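Local coordinates for peptidase M16 inactive domain family protein (Pseudomonas fluorescens, PDB 3GWB), which probably acts as a metal-dependent hydrolase of the peptidase M16 family, although the domain it carries is of the inactive type, at residues A[378-381]-A[382-386]; A[257-260]-A[261-265]; A[129-132]-A[133-137]. All coordinates share one frame; numbering follows the deposited sequence.

Contact 1: residues A[378-381]-A[382-386]; sequences YNLP and LSYLE
L380 turns CG anti to its own carbonyl carbon (chi1 -57°), and Y384 sends its ring off anti to the backbone nitrogen (chi1 -179°); with these two settings the side chains run side by side, pointing the same way. The methyl L380 CD1 then sits over the middle of the Y384 ring, 3.8 Å from the ring centroid and almost exactly on the ring normal, a CH-pi contact. L380 CB adds a second touch on the CG-CD1 side of the ring, 4.0 Å from Y384 CD1. The backbone between them folds as a type I beta turn from P381 to Y384, the last part of the loop between helix 365-377 and helix 384-394. The turn is closed by Y384 N donating to P381 O at 2.8 Å; the bond is bent, and the donor stands well above the carbonyl plane. CG of the P381 ring touches Y384 CB at 4.2 Å. S383 occupies the N-cap position of helix 384-394, but its OG makes no capping bond and is hydrogen-bonded to D387 one turn into the helix. Y384 also packs on M375 of the preceding helix, and its OH bonds to R261.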
loop_
_atom_site.group_PDB
_atom_site.type_symbol
_atom_site.label_atom_id
_atom_site.label_comp_id
_atom_site.label_asym_id
_atom_site.label_seq_id
_atom_site.Cartn_x
_atom_site.Cartn_y
_atom_site.Cartn_z
ATOM N N TYR A 378 -2.398 24.722 -9.872
ATOM C CA TYR A 378 -1.217 25.459 -10.313
ATOM C C TYR A 378 -1.473 26.472 -11.423
ATOM O O TYR A 378 -0.531 27.037 -11.986
ATOM C CB TYR A 378 -0.145 24.465 -10.751
ATOM C CG TYR A 378 0.325 23.589 -9.622
ATOM C CD1 TYR A 378 1.043 24.130 -8.555
ATOM C CD2 TYR A 378 0.045 22.226 -9.606
ATOM C CE1 TYR A 378 1.474 23.343 -7.506
ATOM C CE2 TYR A 378 0.476 21.421 -8.553
ATOM C CZ TYR A 378 1.190 21.991 -7.508
ATOM O OH TYR A 378 1.626 21.217 -6.460
ATOM N N ASN A 379 -2.744 26.699 -11.728
ATOM C CA ASN A 379 -3.139 27.633 -12.773
ATOM C C ASN A 379 -2.424 27.382 -14.094
ATOM O O ASN A 379 -1.789 28.285 -14.643
ATOM C CB ASN A 379 -2.885 29.070 -12.323
ATOM C CG ASN A 379 -3.693 29.444 -11.106
ATOM O OD1 ASN A 379 -4.910 29.273 -11.079
ATOM N ND2 ASN A 379 -3.023 29.957 -10.088
ATOM N N LEU A 380 -2.522 26.155 -14.599
ATOM C CA LEU A 380 -1.910 25.803 -15.873
ATOM C C LEU A 380 -2.937 26.116 -16.959
ATOM O O LEU A 380 -4.136 26.142 -16.690
ATOM C CB LEU A 380 -1.560 24.312 -15.902
ATOM C CG LEU A 380 -0.639 23.858 -14.764
ATOM C CD1 LEU A 380 -0.399 22.361 -14.878
ATOM C CD2 LEU A 380 0.681 24.627 -14.814
ATOM N N PRO A 381 -2.483 26.364 -18.198
ATOM C CA PRO A 381 -3.431 26.669 -19.274
ATOM C C PRO A 381 -4.499 25.588 -19.483
ATOM O O PRO A 381 -4.257 24.401 -19.273
ATOM C CB PRO A 381 -2.526 26.865 -20.495
ATOM C CG PRO A 381 -1.330 26.041 -20.176
ATOM C CD PRO A 381 -1.104 26.332 -18.712
ATOM N N LEU A 382 -5.688 26.009 -19.895
ATOM C CA LEU A 382 -6.775 25.067 -20.104
ATOM C C LEU A 382 -6.416 23.970 -21.112
ATOM O O LEU A 382 -6.946 22.861 -21.054
ATOM C CB LEU A 382 -8.018 25.814 -20.574
ATOM C CG LEU A 382 -9.320 25.047 -20.404
ATOM C CD1 LEU A 382 -9.565 24.808 -18.926
ATOM C CD2 LEU A 382 -10.462 25.838 -21.017
ATOM N N SER A 383 -5.509 24.285 -22.030
ATOM C CA SER A 383 -5.086 23.330 -23.049
ATOM C C SER A 383 -3.797 22.626 -22.650
ATOM O O SER A 383 -3.105 22.064 -23.496
ATOM C CB SER A 383 -4.870 24.055 -24.376
ATOM O OG SER A 383 -3.905 25.086 -24.224
ATOM N N TYR A 384 -3.483 22.655 -21.360
ATOM C CA TYR A 384 -2.262 22.035 -20.859
ATOM C C TYR A 384 -2.030 20.606 -21.346
ATOM O O TYR A 384 -0.939 20.261 -21.796
ATOM C CB TYR A 384 -2.252 22.032 -19.332
ATOM C CG TYR A 384 -0.989 21.428 -18.773
ATOM C CD1 TYR A 384 0.214 22.133 -18.808
ATOM C CD2 TYR A 384 -0.978 20.130 -18.265
ATOM C CE1 TYR A 384 1.394 21.565 -18.361
ATOM C CE2 TYR A 384 0.206 19.547 -17.813
ATOM C CZ TYR A 384 1.388 20.272 -17.866
ATOM O OH TYR A 384 2.568 19.708 -17.436
ATOM N N LEU A 385 -3.053 19.770 -21.239
ATOM C CA LEU A 385 -2.926 18.382 -21.658
ATOM C C LEU A 385 -2.440 18.271 -23.098
ATOM O O LEU A 385 -1.406 17.651 -23.369
ATOM C CB LEU A 385 -4.269 17.665 -21.511
ATOM C CG LEU A 385 -4.834 17.619 -20.088
ATOM C CD1 LEU A 385 -6.185 16.912 -20.098
ATOM C CD2 LEU A 385 -3.853 16.903 -19.173
ATOM N N GLU A 386 -3.190 18.875 -24.017
ATOM C CA GLU A 386 -2.842 18.833 -25.431
ATOM C C GLU A 386 -1.471 19.444 -25.694
ATOM O O GLU A 386 -0.706 18.935 -26.512
ATOM C CB GLU A 386 -3.892 19.572 -26.268
ATOM C CG GLU A 386 -5.332 19.173 -25.972
ATOM C CD GLU A 386 -5.936 19.978 -24.833
ATOM O OE1 GLU A 386 -6.037 21.218 -24.976
ATOM O OE2 GLU A 386 -6.309 19.375 -23.802
#

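Contact 2: residues A[257-260]-A[261-265]; sequences LGID and RDDPD
The carboxylates of D260 and D262 meet with their planes 82° apart, nearly perpendicular, and D262 OD1 comes to 2.8 Å from D260 OD1. Both atoms are acceptors if the groups are ionised, so the approach is probably unfavourable for two charged groups and may be eased by a shared proton; D260 OD2 has a weak bond from Q232. These acids line a type I beta turn from D260 to D263, in the loop that carries the chain from strand 249-257 into helix 266-277 within the M16 inactive domain. D263 N closes the turn on D260 O at 3.1 Å, with the donor above the carbonyl plane. D260 holds CG between its backbone nitrogen and carbonyl carbon (chi1 49°), which swings OD1 back over the turn toward D262. I259 and D263 cross at about a right angle, I259 CB lying 4.0 Å from D263 CB, while I259 also packs on Y266 and V269 of the following helix. R261 is in a cation-pi contact with Y266, and its guanidinium also bonds to Y384. A water spans the turn, accepting from D260 N at 2.9 Å and donating to D263 OD2. The other carboxylate oxygen forms an Asx turn: D263 OD1 receives D265 N at 3.0 Å through its anti lone pair, the one directed away from OD2.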
loop_
_atom_site.group_PDB
_atom_site.type_symbol
_atom_site.label_atom_id
_atom_site.label_comp_id
_atom_site.label_asym_id
_atom_site.label_seq_id
_atom_site.Cartn_x
_atom_site.Cartn_y
_atom_site.Cartn_z
ATOM N N LEU A 257 17.647 22.565 -5.814
ATOM C CA LEU A 257 16.339 23.096 -6.148
ATOM C C LEU A 257 16.005 22.851 -7.608
ATOM O O LEU A 257 16.816 23.116 -8.494
ATOM C CB LEU A 257 16.278 24.594 -5.849
ATOM C CG LEU A 257 16.376 24.985 -4.374
ATOM C CD1 LEU A 257 16.244 26.502 -4.236
ATOM C CD2 LEU A 257 15.272 24.287 -3.591
ATOM N N GLY A 258 14.806 22.333 -7.850
ATOM C CA GLY A 258 14.374 22.064 -9.206
ATOM C C GLY A 258 13.503 23.201 -9.693
ATOM O O GLY A 258 13.768 24.366 -9.397
ATOM N N ILE A 259 12.450 22.869 -10.430
ATOM C CA ILE A 259 11.548 23.885 -10.950
ATOM C C ILE A 259 10.223 23.876 -10.199
ATOM O O ILE A 259 9.944 22.957 -9.429
ATOM C CB ILE A 259 11.235 23.637 -12.440
ATOM C CG1 ILE A 259 10.650 22.230 -12.607
ATOM C CG2 ILE A 259 12.496 23.800 -13.276
ATOM C CD1 ILE A 259 9.915 22.020 -13.915
ATOM N N ASP A 260 9.421 24.916 -10.408
ATOM C CA ASP A 260 8.101 24.969 -9.801
ATOM C C ASP A 260 7.192 24.389 -10.886
ATOM O O ASP A 260 7.551 24.391 -12.065
ATOM C CB ASP A 260 7.693 26.402 -9.427
ATOM C CG ASP A 260 7.909 27.391 -10.548
ATOM O OD1 ASP A 260 7.548 27.080 -11.700
ATOM O OD2 ASP A 260 8.434 28.491 -10.267
ATOM N N ARG A 261 6.031 23.884 -10.484
ATOM C CA ARG A 261 5.104 23.231 -11.399
ATOM C C ARG A 261 4.675 23.968 -12.666
ATOM O O ARG A 261 4.488 23.337 -13.711
ATOM C CB ARG A 261 3.857 22.778 -10.634
ATOM C CG ARG A 261 2.913 21.906 -11.455
ATOM C CD ARG A 261 3.537 20.556 -11.788
ATOM N NE ARG A 261 2.691 19.735 -12.655
ATOM C CZ ARG A 261 2.496 19.963 -13.953
ATOM N NH1 ARG A 261 3.085 20.993 -14.545
ATOM N NH2 ARG A 261 1.723 19.149 -14.668
ATOM N N ASP A 262 4.514 25.285 -12.603
ATOM C CA ASP A 262 4.081 26.003 -13.796
ATOM C C ASP A 262 5.206 26.550 -14.671
ATOM O O ASP A 262 4.960 27.367 -15.562
ATOM C CB ASP A 262 3.135 27.142 -13.414
ATOM C CG ASP A 262 3.811 28.203 -12.574
ATOM O OD1 ASP A 262 5.035 28.087 -12.331
ATOM O OD2 ASP A 262 3.114 29.153 -12.159
ATOM N N ASP A 263 6.435 26.105 -14.422
ATOM C CA ASP A 263 7.576 26.558 -15.213
ATOM C C ASP A 263 7.389 26.062 -16.646
ATOM O O ASP A 263 7.034 24.904 -16.868
ATOM C CB ASP A 263 8.877 26.006 -14.632
ATOM C CG ASP A 263 10.106 26.671 -15.223
ATOM O OD1 ASP A 263 10.400 26.446 -16.417
ATOM O OD2 ASP A 263 10.774 27.429 -14.490
ATOM N N PRO A 264 7.631 26.933 -17.637
ATOM C CA PRO A 264 7.486 26.602 -19.060
ATOM C C PRO A 264 8.332 25.437 -19.564
ATOM O O PRO A 264 7.925 24.729 -20.486
ATOM C CB PRO A 264 7.838 27.915 -19.753
ATOM C CG PRO A 264 8.849 28.499 -18.842
ATOM C CD PRO A 264 8.226 28.271 -17.482
ATOM N N ASP A 265 9.505 25.236 -18.969
ATOM C CA ASP A 265 10.387 24.143 -19.382
ATOM C C ASP A 265 10.003 22.795 -18.785
ATOM O O ASP A 265 10.757 21.832 -18.891
ATOM C CB ASP A 265 11.838 24.442 -19.001
ATOM C CG ASP A 265 12.395 25.631 -19.738
ATOM O OD1 ASP A 265 11.934 25.888 -20.872
ATOM O OD2 ASP A 265 13.300 26.297 -19.190
HETATM O O HOH W 1 11.079 26.904 -11.781
#

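Contact 3: residues A[129-132]-A[133-137]; sequences LARI and KNQML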
loop_
_atom_site.group_PDB
_atom_site.type_symbol
_atom_site.label_atom_id
_atom_site.label_comp_id
_atom_site.label_asym_id
_atom_site.label_seq_id
_atom_site.Cartn_x
_atom_site.Cartn_y
_atom_site.Cartn_z
ATOM N N LEU A 129 -8.529 10.795 17.244
ATOM C CA LEU A 129 -7.314 11.605 17.308
ATOM C C LEU A 129 -6.227 10.889 18.112
ATOM O O LEU A 129 -5.044 10.982 17.796
ATOM C CB LEU A 129 -7.614 12.964 17.950
ATOM C CG LEU A 129 -6.447 13.951 18.083
ATOM C CD1 LEU A 129 -5.928 14.339 16.700
ATOM C CD2 LEU A 129 -6.908 15.181 18.852
ATOM N N ALA A 130 -6.639 10.183 19.157
ATOM C CA ALA A 130 -5.703 9.456 19.997
ATOM C C ALA A 130 -5.158 8.274 19.202
ATOM O O ALA A 130 -3.970 7.970 19.262
ATOM C CB ALA A 130 -6.408 8.972 21.259
ATOM N N ARG A 131 -6.029 7.620 18.443
ATOM C CA ARG A 131 -5.619 6.472 17.645
ATOM C C ARG A 131 -4.637 6.887 16.549
ATOM O O ARG A 131 -3.643 6.203 16.309
ATOM C CB ARG A 131 -6.836 5.807 17.006
ATOM C CG ARG A 131 -6.563 4.410 16.496
ATOM C CD ARG A 131 -7.702 3.891 15.631
ATOM N NE ARG A 131 -7.657 4.442 14.278
ATOM C CZ ARG A 131 -8.591 5.229 13.749
ATOM N NH1 ARG A 131 -9.664 5.572 14.460
ATOM N NH2 ARG A 131 -8.456 5.668 12.502
ATOM N N ILE A 132 -4.925 8.005 15.887
ATOM C CA ILE A 132 -4.065 8.501 14.816
ATOM C C ILE A 132 -2.719 8.971 15.347
ATOM O O ILE A 132 -1.679 8.664 14.759
ATOM C CB ILE A 132 -4.733 9.667 14.045
ATOM C CG1 ILE A 132 -6.094 9.221 13.511
ATOM C CG2 ILE A 132 -3.855 10.098 12.875
ATOM C CD1 ILE A 132 -6.033 8.010 12.618
ATOM N N LYS A 133 -2.730 9.720 16.451
ATOM C CA LYS A 133 -1.482 10.198 17.040
ATOM C C LYS A 133 -0.617 9.015 17.443
ATOM O O LYS A 133 0.601 9.055 17.287
ATOM C CB LYS A 133 -1.734 11.055 18.282
ATOM C CG LYS A 133 -2.389 12.397 18.013
ATOM C CD LYS A 133 -2.306 13.271 19.256
ATOM C CE LYS A 133 -2.945 14.627 19.040
ATOM N NZ LYS A 133 -2.752 15.504 20.223
ATOM N N ASN A 134 -1.253 7.967 17.967
ATOM C CA ASN A 134 -0.536 6.766 18.399
ATOM C C ASN A 134 0.170 6.096 17.223
ATOM O O ASN A 134 1.313 5.655 17.350
ATOM C CB ASN A 134 -1.500 5.767 19.050
ATOM C CG ASN A 134 -0.775 4.598 19.706
ATOM O OD1 ASN A 134 -0.180 4.742 20.774
ATOM N ND2 ASN A 134 -0.809 3.438 19.057
ATOM N N GLN A 135 -0.500 6.016 16.076
ATOM C CA GLN A 135 0.123 5.395 14.919
ATOM C C GLN A 135 1.148 6.316 14.260
ATOM O O GLN A 135 2.084 5.842 13.615
ATOM C CB GLN A 135 -0.934 4.919 13.915
ATOM C CG GLN A 135 -2.040 5.895 13.606
ATOM C CD GLN A 135 -3.134 5.265 12.751
ATOM O OE1 GLN A 135 -3.817 4.331 13.183
ATOM N NE2 GLN A 135 -3.298 5.770 11.533
HETATM N N MSE A 136 0.991 7.627 14.435
HETATM C CA MSE A 136 1.955 8.575 13.877
HETATM C C MSE A 136 3.213 8.525 14.746
HETATM O O MSE A 136 4.333 8.592 14.242
HETATM C CB MSE A 136 1.391 10.001 13.865
HETATM C CG MSE A 136 0.332 10.255 12.791
HETATM SE SE MSE A 136 -0.369 11.935 12.857
HETATM C CE MSE A 136 0.776 12.859 11.806
ATOM N N LEU A 137 3.020 8.413 16.057
ATOM C CA LEU A 137 4.150 8.331 16.977
ATOM C C LEU A 137 4.902 7.035 16.706
ATOM O O LEU A 137 6.130 7.003 16.726
ATOM C CB LEU A 137 3.664 8.360 18.427
ATOM C CG LEU A 137 3.088 9.692 18.905
ATOM C CD1 LEU A 137 2.604 9.554 20.338
ATOM C CD2 LEU A 137 4.150 10.771 18.803
#
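Four successive backbone bonds join L129-I132 to K133-M136. The shortest runs from M136 N to I132 O at 2.9 Å, and K133 N reaches L129 O with an N-H...O angle of 162°. The polar side-chain ends find partners beyond the helix: K133 NZ bonds to the carbonyl oxygens of I179 and P177, R131 forms a salt bridge with E65, and N134 uses both ends of its amide on the second subunit, ND2 to its Y297 O and OD1 to its R290. K133 stays extended beyond CG and crosses L129 obliquely, its CE 3.7 Å from L129 CG, while the ammonium continues to the 176-179 loop. With an alanine in its place the carbonyls of P177 and I179 are likely to lose their lysine donor, and a gap to open beside L129. R131 and Q135 lie side by side with guanidinium and amide planes 71° apart; Q135 OE1 approaches the guanidinium edge, 4.0 Å from R131 NE. Q135 holds CG between its backbone nitrogen and carbonyl carbon (chi1 46°), which lays CG 3.0 Å from I132 O. Q135 NE2 lies 3.7 Å from I132 CD1. I132 CG2 touches the selenium of M136, a selenomethionine, at 3.9 Å, and L129, I132 and M136 all pack on L58 of helix 55-62. The arrangement is that of an amphipathic alpha-helix with i to i+4 pairing, N134 lying in the dimer interface.

How the contacts relate
Along the chain contact 3 comes first, on helix 126-143, then contact 2, in the loop after strand 249-257 of the mixed sheet that also holds strands 239-244, 299-303, 311-319 and 414-419, and finally contact 1, between helices 365-377 and 384-394. Contacts 1 and 2 are neighbours in space, their centres 14 Å apart, and they touch: Y384 OH lies 2.9 Å from R261 NH2, a probable hydrogen bond, while Y378 and L380 pack on the same arginine. R261 thereby ties together two loops more than a hundred residues apart in sequence. Contact 3 lies across the chain's centre from both, with centres about 39 Å from contact 1 and 36 Å from contact 2, and takes part in the subunit interface.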